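Local coordinates for RimK-related lysine biosynthesis protein (Thermococcus kodakarensis, PDB 5K2M), which probably acts as an ATP- and magnesium-dependent ligase of the RimK family, LysX subfamily, in amino-acid biosynthesis, at residues 3-9 with 45-51. Sequence-based numbering, arbitrary orientation.
Sequences IGITYTV and VVIIRNV
Gly4 N donates to Val45 O (2.8 Å), and Ile47 N returns a nearly straight bond to Gly4 O. These bonds pair strands 3-7 and 45-49, parallel neighbours in the sheet of the N-terminal alpha/beta domain of this ATP-grasp protein. Thr6 N then donates to Ile47 O, and Arg49 N to Thr6 O (2.8 Å). The last bond is bent, with an angle of 132° at the hydrogen. Beyond it, Val51 N donates to Thr8 OG1 (2.9 Å). The first torsion of Thr8 (chi1 -50°) sets this hydroxyl beside its own backbone N, with the methyl CG2 anti to that N. Thr8 OG1 also has a weak hydrogen bond with Glu32. A valine in place of Thr8 would probably leave Val51 N without this acceptor and Glu32 without its weak bond to the hydroxyl. One water also joins the two segments: it accepts from Thr8 N and donates to Val9 O and to Arg49 O (2.8 Å from the water oxygen).

Side chains alternate between the two faces of the sheet. Ile3, Ile5, Val45, Ile47 and Arg49 share one face, covered by helices 12-24 and 259-272. There Ile3 CG1 lies alongside Val45 CG1, and Ile3 CG2 meets Ile47 CD1 at 3.8 Å. Arg49 runs beside Ile5, then bends at chi2 and chi3; its guanidinium bonds to Met246 O and forms a salt bridge with Glu14. Helix 53-65 packs on the other face, against Thr6 and Ile48. Thr6 OG1 sits between its backbone N and carbonyl carbon (chi1 61°), with Ile48 CD1 3.5 Å from that oxygen. The side chains of Thr6 and Val46 cross at about a right angle, with Thr6 CG2 3.5 Å from Val46 CG1.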
loop_
_atom_site.group_PDB
_atom_site.type_symbol
_atom_site.label_atom_id
_atom_site.label_comp_id
_atom_site.label_asym_id
_atom_site.label_seq_id
_atom_site.Cartn_x
_atom_site.Cartn_y
_atom_site.Cartn_z
ATOM N N ILE A 3 -36.213 10.110 25.417
ATOM C CA ILE A 3 -36.706 8.812 24.988
ATOM C C ILE A 3 -36.941 8.871 23.477
ATOM O O ILE A 3 -37.746 9.664 22.996
ATOM C CB ILE A 3 -38.028 8.457 25.706
ATOM C CG1 ILE A 3 -37.803 8.322 27.215
ATOM C CG2 ILE A 3 -38.622 7.173 25.133
ATOM C CD1 ILE A 3 -39.074 8.250 28.042
ATOM N N GLY A 4 -36.225 8.047 22.728
ATOM C CA GLY A 4 -36.475 7.913 21.294
ATOM C C GLY A 4 -37.583 6.914 20.993
ATOM O O GLY A 4 -37.734 5.915 21.702
ATOM N N ILE A 5 -38.349 7.168 19.933
ATOM C CA ILE A 5 -39.279 6.166 19.401
ATOM C C ILE A 5 -39.027 5.996 17.907
ATOM O O ILE A 5 -39.248 6.931 17.139
ATOM C CB ILE A 5 -40.751 6.587 19.596
ATOM C CG1 ILE A 5 -41.040 6.869 21.066
ATOM C CG2 ILE A 5 -41.690 5.507 19.094
ATOM C CD1 ILE A 5 -42.439 7.380 21.333
ATOM N N THR A 6 -38.596 4.810 17.478
ATOM C CA THR A 6 -38.378 4.575 16.044
ATOM C C THR A 6 -39.604 3.931 15.425
ATOM O O THR A 6 -40.209 3.039 16.019
ATOM C CB THR A 6 -37.160 3.700 15.755
ATOM O OG1 THR A 6 -37.349 2.423 16.351
ATOM C CG2 THR A 6 -35.908 4.332 16.294
ATOM N N TYR A 7 -39.954 4.383 14.226
ATOM C CA TYR A 7 -41.243 4.039 13.620
ATOM C C TYR A 7 -41.250 4.120 12.088
ATOM O O TYR A 7 -40.449 4.836 11.466
ATOM C CB TYR A 7 -42.343 4.933 14.199
ATOM C CG TYR A 7 -42.310 6.385 13.737
ATOM C CD1 TYR A 7 -41.551 7.350 14.405
ATOM C CD2 TYR A 7 -43.070 6.796 12.656
ATOM C CE1 TYR A 7 -41.544 8.671 13.981
ATOM C CE2 TYR A 7 -43.064 8.108 12.227
ATOM C CZ TYR A 7 -42.310 9.039 12.886
ATOM O OH TYR A 7 -42.334 10.331 12.409
ATOM N N THR A 8 -42.171 3.371 11.500
ATOM C CA THR A 8 -42.414 3.389 10.068
ATOM C C THR A 8 -43.626 4.269 9.818
ATOM O O THR A 8 -43.551 5.259 9.090
ATOM C CB THR A 8 -42.674 1.969 9.555
ATOM O OG1 THR A 8 -41.634 1.109 10.029
ATOM C CG2 THR A 8 -42.729 1.946 8.022
ATOM N N VAL A 9 -44.740 3.900 10.439
ATOM C CA VAL A 9 -45.924 4.742 10.471
ATOM C C VAL A 9 -46.323 4.836 11.936
ATOM O O VAL A 9 -45.941 3.984 12.744
ATOM C CB VAL A 9 -47.082 4.187 9.594
ATOM C CG1 VAL A 9 -46.691 4.162 8.117
ATOM C CG2 VAL A 9 -47.511 2.802 10.031
ATOM N N VAL A 45 -32.704 6.100 25.880
ATOM C CA VAL A 45 -33.283 4.827 25.485
ATOM C C VAL A 45 -34.061 5.037 24.194
ATOM O O VAL A 45 -34.541 6.144 23.934
ATOM C CB VAL A 45 -34.186 4.238 26.602
ATOM C CG1 VAL A 45 -35.347 5.163 26.944
ATOM C CG2 VAL A 45 -34.702 2.859 26.225
ATOM N N VAL A 46 -34.148 3.988 23.374
ATOM C CA VAL A 46 -35.016 4.010 22.203
ATOM C C VAL A 46 -36.026 2.876 22.283
ATOM O O VAL A 46 -35.667 1.735 22.551
ATOM C CB VAL A 46 -34.230 3.875 20.894
ATOM C CG1 VAL A 46 -35.179 3.810 19.708
ATOM C CG2 VAL A 46 -33.280 5.042 20.750
ATOM N N ILE A 47 -37.286 3.219 22.048
ATOM C CA ILE A 47 -38.371 2.255 21.958
ATOM C C ILE A 47 -38.540 1.914 20.486
ATOM O O ILE A 47 -38.907 2.764 19.678
ATOM C CB ILE A 47 -39.669 2.827 22.555
ATOM C CG1 ILE A 47 -39.469 3.076 24.056
ATOM C CG2 ILE A 47 -40.834 1.873 22.347
ATOM C CD1 ILE A 47 -40.532 3.952 24.691
ATOM N N ILE A 48 -38.248 0.668 20.150
ATOM C CA ILE A 48 -38.185 0.216 18.760
ATOM C C ILE A 48 -39.580 -0.192 18.279
ATOM O O ILE A 48 -40.132 -1.177 18.768
ATOM C CB ILE A 48 -37.219 -0.975 18.638
ATOM C CG1 ILE A 48 -35.811 -0.569 19.087
ATOM C CG2 ILE A 48 -37.187 -1.518 17.205
ATOM C CD1 ILE A 48 -35.081 0.371 18.148
ATOM N N ARG A 49 -40.143 0.558 17.328
ATOM C CA ARG A 49 -41.506 0.298 16.859
ATOM C C ARG A 49 -41.657 0.198 15.328
ATOM O O ARG A 49 -42.778 0.296 14.821
ATOM C CB ARG A 49 -42.464 1.356 17.409
ATOM C CG ARG A 49 -42.530 1.409 18.928
ATOM C CD ARG A 49 -43.128 0.140 19.523
ATOM N NE ARG A 49 -44.469 -0.098 19.005
ATOM C CZ ARG A 49 -45.266 -1.092 19.388
ATOM N NH1 ARG A 49 -46.467 -1.209 18.835
ATOM N NH2 ARG A 49 -44.879 -1.960 20.321
ATOM N N ASN A 50 -40.558 -0.049 14.608
ATOM C CA ASN A 50 -40.604 -0.165 13.143
ATOM C C ASN A 50 -41.570 -1.309 12.744
ATOM O O ASN A 50 -41.528 -2.374 13.347
ATOM C CB ASN A 50 -39.222 -0.482 12.543
ATOM C CG ASN A 50 -38.108 0.477 12.980
ATOM O OD1 ASN A 50 -37.459 1.100 12.138
ATOM N ND2 ASN A 50 -37.829 0.538 14.269
ATOM N N VAL A 51 -42.418 -1.116 11.732
ATOM C CA VAL A 51 -43.336 -2.196 11.309
ATOM C C VAL A 51 -42.589 -3.406 10.714
ATOM O O VAL A 51 -42.996 -4.554 10.896
ATOM C CB VAL A 51 -44.410 -1.687 10.322
ATOM C CG1 VAL A 51 -45.313 -2.822 9.868
ATOM C CG2 VAL A 51 -45.264 -0.627 10.991
HETATM O O HOH W 1 -44.134 1.838 12.977
#